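Local atomic coordinates of L-threonine dehydrogenase (Flavobacterium frigidimaris, PDB entry 2YY7), a protein that binds NAD and probably catalyses the NAD-dependent oxidation of L-threonine at its 3-hydroxyl, as a member of the short-chain dehydrogenase-reductase superfamily. Residues 63-66 with 67-70; 151-154 with 155-158. One frame throughout, in Å; residues are numbered along the deposited sequence.

Contact 1 (63-66 with 67-70)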
ATOM      1  N   LEU A  63     -20.477 -19.834  -6.162  1.00 15.61           N
ATOM      2  CA  LEU A  63     -20.721 -20.445  -4.856  1.00 15.34           C
ATOM      3  C   LEU A  63     -21.631 -19.550  -4.021  1.00 14.51           C
ATOM      4  O   LEU A  63     -22.466 -20.039  -3.254  1.00 14.01           O
ATOM      5  CB  LEU A  63     -19.403 -20.695  -4.111  1.00 15.31           C
ATOM      6  CG  LEU A  63     -18.419 -21.652  -4.792  1.00 17.02           C
ATOM      7  CD1 LEU A  63     -17.194 -21.861  -3.909  1.00 17.39           C
ATOM      8  CD2 LEU A  63     -19.105 -22.979  -5.066  1.00 14.29           C
ATOM      9  N   VAL A  64     -21.461 -18.240  -4.168  1.00 13.32           N
ATOM     10  CA  VAL A  64     -22.285 -17.282  -3.442  1.00 13.75           C
ATOM     11  C   VAL A  64     -23.739 -17.466  -3.854  1.00 15.02           C
ATOM     12  O   VAL A  64     -24.640 -17.406  -3.020  1.00 14.64           O
ATOM     13  CB  VAL A  64     -21.875 -15.822  -3.751  1.00 12.84           C
ATOM     14  CG1 VAL A  64     -22.962 -14.860  -3.269  1.00 14.14           C
ATOM     15  CG2 VAL A  64     -20.548 -15.495  -3.065  1.00 11.26           C
ATOM     16  N   GLU A  65     -23.954 -17.695  -5.146  1.00 15.88           N
ATOM     17  CA  GLU A  65     -25.299 -17.873  -5.676  1.00 18.46           C
ATOM     18  C   GLU A  65     -25.932 -19.230  -5.327  1.00 17.41           C
ATOM     19  O   GLU A  65     -27.078 -19.281  -4.874  1.00 16.58           O
ATOM     20  CB  GLU A  65     -25.279 -17.670  -7.196  1.00 19.98           C
ATOM     21  CG  GLU A  65     -26.633 -17.355  -7.817  1.00 28.18           C
ATOM     22  CD  GLU A  65     -27.585 -18.534  -7.783  1.00 39.32           C
ATOM     23  OE1 GLU A  65     -27.220 -19.607  -8.315  1.00 44.02           O
ATOM     24  OE2 GLU A  65     -28.698 -18.384  -7.233  1.00 41.20           O
ATOM     25  N   VAL A  66     -25.196 -20.324  -5.522  1.00 17.09           N
ATOM     26  CA  VAL A  66     -25.745 -21.647  -5.226  1.00 17.01           C
ATOM     27  C   VAL A  66     -25.882 -21.962  -3.741  1.00 16.03           C
ATOM     28  O   VAL A  66     -26.644 -22.855  -3.366  1.00 15.53           O
ATOM     29  CB  VAL A  66     -24.933 -22.781  -5.903  1.00 17.87           C
ATOM     30  CG1 VAL A  66     -25.070 -22.676  -7.411  1.00 18.93           C
ATOM     31  CG2 VAL A  66     -23.479 -22.722  -5.485  1.00 17.24           C
ATOM     32  N   HIS A  67     -25.147 -21.242  -2.898  1.00 13.97           N
ATOM     33  CA  HIS A  67     -25.242 -21.448  -1.456  1.00 13.95           C
ATOM     34  C   HIS A  67     -25.846 -20.229  -0.767  1.00 13.01           C
ATOM     35  O   HIS A  67     -25.839 -20.131   0.460  1.00 13.44           O
ATOM     36  CB  HIS A  67     -23.868 -21.779  -0.863  1.00 13.71           C
ATOM     37  CG  HIS A  67     -23.411 -23.175  -1.163  1.00 14.33           C
ATOM     38  ND1 HIS A  67     -23.992 -24.284  -0.592  1.00 11.77           N
ATOM     39  CD2 HIS A  67     -22.454 -23.641  -2.002  1.00 12.76           C
ATOM     40  CE1 HIS A  67     -23.416 -25.375  -1.066  1.00 14.71           C
ATOM     41  NE2 HIS A  67     -22.479 -25.012  -1.923  1.00 14.05           N
ATOM     42  N   LYS A  68     -26.373 -19.308  -1.571  1.00 12.89           N
ATOM     43  CA  LYS A  68     -27.018 -18.094  -1.067  1.00 12.09           C
ATOM     44  C   LYS A  68     -26.243 -17.502   0.109  1.00 11.43           C
ATOM     45  O   LYS A  68     -26.790 -17.303   1.196  1.00 10.33           O
ATOM     46  CB  LYS A  68     -28.450 -18.419  -0.633  1.00 11.62           C
ATOM     47  CG  LYS A  68     -29.263 -19.162  -1.690  1.00 11.00           C
ATOM     48  CD  LYS A  68     -29.485 -18.316  -2.941  1.00 10.57           C
ATOM     49  CE  LYS A  68     -30.240 -19.102  -4.012  1.00 13.87           C
ATOM     50  NZ  LYS A  68     -30.527 -18.282  -5.223  1.00 14.81           N
ATOM     51  N   ILE A  69     -24.973 -17.206  -0.136  1.00 11.20           N
ATOM     52  CA  ILE A  69     -24.071 -16.670   0.880  1.00 10.86           C
ATOM     53  C   ILE A  69     -24.329 -15.227   1.289  1.00 11.49           C
ATOM     54  O   ILE A  69     -24.606 -14.373   0.445  1.00 12.03           O
ATOM     55  CB  ILE A  69     -22.603 -16.770   0.400  1.00 10.38           C
ATOM     56  CG1 ILE A  69     -22.244 -18.237   0.131  1.00  9.45           C
ATOM     57  CG2 ILE A  69     -21.660 -16.135   1.431  1.00  8.44           C
ATOM     58  CD1 ILE A  69     -22.385 -19.136   1.338  1.00 10.02           C
ATOM     59  N   THR A  70     -24.222 -14.959   2.589  1.00 11.93           N
ATOM     60  CA  THR A  70     -24.400 -13.610   3.112  1.00 11.90           C
ATOM     61  C   THR A  70     -23.073 -13.094   3.681  1.00 11.85           C
ATOM     62  O   THR A  70     -22.788 -11.904   3.603  1.00 12.13           O
ATOM     63  CB  THR A  70     -25.478 -13.555   4.227  1.00 12.93           C
ATOM     64  OG1 THR A  70     -25.056 -14.339   5.349  1.00 14.87           O
ATOM     65  CG2 THR A  70     -26.807 -14.088   3.710  1.00 12.57           C
TER

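Contact 2 (151-154 with 155-158)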
ATOM      1  N   GLU A 151      -5.678  -3.387   3.315  1.00  8.08           N
ATOM      2  CA  GLU A 151      -6.324  -2.543   4.322  1.00  8.80           C
ATOM      3  C   GLU A 151      -6.839  -1.251   3.698  1.00  8.40           C
ATOM      4  O   GLU A 151      -7.974  -0.843   3.949  1.00  7.85           O
ATOM      5  CB  GLU A 151      -5.345  -2.185   5.450  1.00  8.10           C
ATOM      6  CG  GLU A 151      -4.924  -3.352   6.324  1.00  8.40           C
ATOM      7  CD  GLU A 151      -4.157  -2.906   7.561  1.00 11.70           C
ATOM      8  OE1 GLU A 151      -3.624  -3.777   8.279  1.00  5.15           O
ATOM      9  OE2 GLU A 151      -4.089  -1.683   7.815  1.00 15.69           O
ATOM     10  N   ARG A 152      -5.993  -0.601   2.901  1.00  8.09           N
ATOM     11  CA  ARG A 152      -6.373   0.648   2.245  1.00  8.13           C
ATOM     12  C   ARG A 152      -7.623   0.451   1.386  1.00  8.73           C
ATOM     13  O   ARG A 152      -8.535   1.284   1.398  1.00  8.25           O
ATOM     14  CB  ARG A 152      -5.226   1.166   1.371  1.00  7.43           C
ATOM     15  CG  ARG A 152      -3.930   1.533   2.114  1.00  8.59           C
ATOM     16  CD  ARG A 152      -4.078   2.787   2.983  1.00  9.23           C
ATOM     17  NE  ARG A 152      -4.617   2.478   4.305  1.00 10.27           N
ATOM     18  CZ  ARG A 152      -5.714   3.021   4.819  1.00 11.53           C
ATOM     19  NH1 ARG A 152      -6.404   3.912   4.121  1.00 11.51           N
ATOM     20  NH2 ARG A 152      -6.121   2.671   6.035  1.00 11.20           N
ATOM     21  N   TRP A 153      -7.668  -0.649   0.635  1.00  8.27           N
ATOM     22  CA  TRP A 153      -8.816  -0.922  -0.219  1.00  8.90           C
ATOM     23  C   TRP A 153     -10.072  -1.291   0.571  1.00  9.61           C
ATOM     24  O   TRP A 153     -11.179  -0.927   0.175  1.00  8.91           O
ATOM     25  CB  TRP A 153      -8.477  -2.011  -1.245  1.00  8.74           C
ATOM     26  CG  TRP A 153      -7.736  -1.470  -2.438  1.00 10.61           C
ATOM     27  CD1 TRP A 153      -6.434  -1.723  -2.791  1.00 10.47           C
ATOM     28  CD2 TRP A 153      -8.252  -0.574  -3.432  1.00 11.79           C
ATOM     29  NE1 TRP A 153      -6.114  -1.038  -3.946  1.00  8.61           N
ATOM     30  CE2 TRP A 153      -7.209  -0.326  -4.359  1.00  9.52           C
ATOM     31  CE3 TRP A 153      -9.496   0.044  -3.630  1.00  9.88           C
ATOM     32  CZ2 TRP A 153      -7.375   0.514  -5.469  1.00 10.90           C
ATOM     33  CZ3 TRP A 153      -9.660   0.881  -4.735  1.00 11.47           C
ATOM     34  CH2 TRP A 153      -8.602   1.106  -5.641  1.00 12.08           C
ATOM     35  N   CYS A 154      -9.914  -2.005   1.684  1.00  9.13           N
ATOM     36  CA  CYS A 154     -11.077  -2.355   2.502  1.00 10.50           C
ATOM     37  C   CYS A 154     -11.732  -1.073   3.002  1.00 10.13           C
ATOM     38  O   CYS A 154     -12.957  -0.926   2.963  1.00 10.16           O
ATOM     39  CB  CYS A 154     -10.669  -3.207   3.707  1.00 10.18           C
ATOM     40  SG  CYS A 154     -10.288  -4.915   3.303  1.00 11.34           S
ATOM     41  N   GLU A 155     -10.905  -0.147   3.473  1.00  9.90           N
ATOM     42  CA  GLU A 155     -11.397   1.127   3.980  1.00 10.74           C
ATOM     43  C   GLU A 155     -12.054   1.921   2.854  1.00 10.57           C
ATOM     44  O   GLU A 155     -13.092   2.563   3.049  1.00 10.59           O
ATOM     45  CB  GLU A 155     -10.242   1.928   4.576  1.00 10.53           C
ATOM     46  CG  GLU A 155     -10.673   3.149   5.358  1.00 14.03           C
ATOM     47  CD  GLU A 155      -9.494   3.887   5.952  1.00 20.36           C
ATOM     48  OE1 GLU A 155      -8.720   4.492   5.181  1.00 25.37           O
ATOM     49  OE2 GLU A 155      -9.337   3.856   7.188  1.00 22.88           O
ATOM     50  N   TYR A 156     -11.442   1.879   1.673  1.00 10.86           N
ATOM     51  CA  TYR A 156     -11.983   2.590   0.522  1.00 10.04           C
ATOM     52  C   TYR A 156     -13.374   2.047   0.201  1.00 10.49           C
ATOM     53  O   TYR A 156     -14.334   2.809   0.092  1.00  9.90           O
ATOM     54  CB  TYR A 156     -11.085   2.412  -0.705  1.00 10.20           C
ATOM     55  CG  TYR A 156     -11.493   3.290  -1.870  1.00 11.60           C
ATOM     56  CD1 TYR A 156     -11.041   4.607  -1.963  1.00  9.60           C
ATOM     57  CD2 TYR A 156     -12.361   2.818  -2.857  1.00 12.85           C
ATOM     58  CE1 TYR A 156     -11.440   5.435  -3.012  1.00 10.94           C
ATOM     59  CE2 TYR A 156     -12.771   3.646  -3.912  1.00 10.61           C
ATOM     60  CZ  TYR A 156     -12.301   4.951  -3.979  1.00 10.89           C
ATOM     61  OH  TYR A 156     -12.684   5.775  -5.014  1.00 12.05           O
ATOM     62  N   TYR A 157     -13.481   0.730   0.039  1.00  9.66           N
ATOM     63  CA  TYR A 157     -14.767   0.110  -0.276  1.00 10.00           C
ATOM     64  C   TYR A 157     -15.837   0.408   0.770  1.00 10.88           C
ATOM     65  O   TYR A 157     -17.018   0.537   0.440  1.00 10.87           O
ATOM     66  CB  TYR A 157     -14.605  -1.404  -0.447  1.00  9.97           C
ATOM     67  CG  TYR A 157     -14.268  -1.819  -1.864  1.00  9.93           C
ATOM     68  CD1 TYR A 157     -15.223  -2.423  -2.679  1.00 10.83           C
ATOM     69  CD2 TYR A 157     -12.999  -1.599  -2.391  1.00 12.35           C
ATOM     70  CE1 TYR A 157     -14.926  -2.799  -3.983  1.00 11.15           C
ATOM     71  CE2 TYR A 157     -12.687  -1.971  -3.698  1.00 12.32           C
ATOM     72  CZ  TYR A 157     -13.655  -2.573  -4.489  1.00 12.69           C
ATOM     73  OH  TYR A 157     -13.352  -2.954  -5.779  1.00 12.59           O
ATOM     74  N   HIS A 158     -15.434   0.503   2.031  1.00 10.70           N
ATOM     75  CA  HIS A 158     -16.390   0.816   3.084  1.00 11.70           C
ATOM     76  C   HIS A 158     -16.866   2.258   2.943  1.00 12.45           C
ATOM     77  O   HIS A 158     -18.071   2.526   2.879  1.00 12.83           O
ATOM     78  CB  HIS A 158     -15.766   0.668   4.470  1.00 11.25           C
ATOM     79  CG  HIS A 158     -16.644   1.184   5.565  1.00 11.76           C
ATOM     80  ND1 HIS A 158     -17.743   0.488   6.024  1.00 13.40           N
ATOM     81  CD2 HIS A 158     -16.637   2.360   6.235  1.00 12.33           C
ATOM     82  CE1 HIS A 158     -18.375   1.215   6.928  1.00 13.58           C
ATOM     83  NE2 HIS A 158     -17.726   2.356   7.075  1.00 15.10           N
TER

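Contact 1 (63-66 with 67-70)
I69 N reaches back to V64 O (2.9 Å) and, more weakly, K68 N to E65 O (3.4 Å): the pair of bonds of a Schellman motif, which ends helix 57-66 of the Rossmann fold and turns the chain toward strand 71-74. K68 is its C-prime residue, with positive phi (41°). The bond to V64 O lies in the carbonyl plane, on a lone pair. H67 N still makes an ordinary i to i+4 helix bond to L63 O (3.0 Å).

The K68 side chain doubles back over the helix end. Beyond CB, CG is anti to the carbonyl carbon and stands off from E65 O; the bend at chi2 (-64°) then swings CD to 3.2 Å from that oxygen. CE continues past the same carbonyl, and from there the extended outer chain carries NZ to E65 OE2, closing a salt bridge of 2.7 Å. The two side chains, both exposed, run side by side in the same direction.

Under the turn, I69 points back at the helix. Its CG1 packs on V64 CA at 3.7 Å, while V64 CG1 meets I69 CB, the two side chains crossing at about a right angle; I32 of strand 31-35 also touches I69.

H67 sets its CB against L63 O and its ring edge near the same oxygen, with V66 O over one face. NE2 is hydrogen-bonded to E50 OE2, so an alanine here would probably leave the E50 carboxylate without this partner and open a gap beside V66 and I32. The same CD2 that lies near L63 O is also 3.7 Å from V66 CG2.

Contact 2 (151-154 with 155-158)
R152 and E155 form the charged pair of this stretch, three residues apart and lying side by side. OE1 of E155 takes R152 NH1 at 2.6 Å in a nearly straight bond (162°), with a weak second bond from NH2. The oxygen sits in the guanidinium plane, at its edge, yet NH1 approaches from above the carboxylate plane, the two flat groups being turned 70° apart. Although R152 leaves the backbone pointing away, bends at chi2 and chi3 bring its guanidinium round to E155, whose own chain is extended beyond CG. NH1 is also hydrogen-bonded to P139 O of the second subunit.

The aromatic contacts gather round W153. Its six-membered ring turns an edge toward the face of Y156, a T-shaped pair with centroids 5.4 Å apart, and W153 CE3 meets Y157 CE2 at 3.8 Å.

All this lies along helix 142-161 of the Rossmann fold, which carries the NAD-binding K147 one turn before E151. Its outer side joins the dimer interface: W91 of the second subunit meets W153 edge-to-face, and Y156 OH is hydrogen-bonded to E84 of that subunit.

Backbone bonds of the alpha-helical i to i+4 type run beneath the side chains, including E155 N to E151 O. The straightest joins Y157 N to W153 O at 2.8 Å, an oxygen that Y157 CD2 also approaches edge-on, to 3.2 Å.

Overall arrangement
Contact 1 comes first along the chain and closes before contact 2 opens; their centres lie 23 Å apart, and the nearest atoms, about 14 Å apart, do not touch. Both belong to the NAD-binding Rossmann domain. Contact 1 ends helix 57-66 and leads into strand 71-74, which pairs in parallel with strands 5-8 and 112-118 of the central sheet. Contact 2 lies within helix 142-161, which comes between strands 112-118 and 164-174 along the chain. Each has a side chain about 9 Å from the bound NAD, L63 in one and E151 in the other. Only contact 2 is touched by the second subunit, so helix 142-161, which also carries the NAD-binding K147, contributes to the subunit interface.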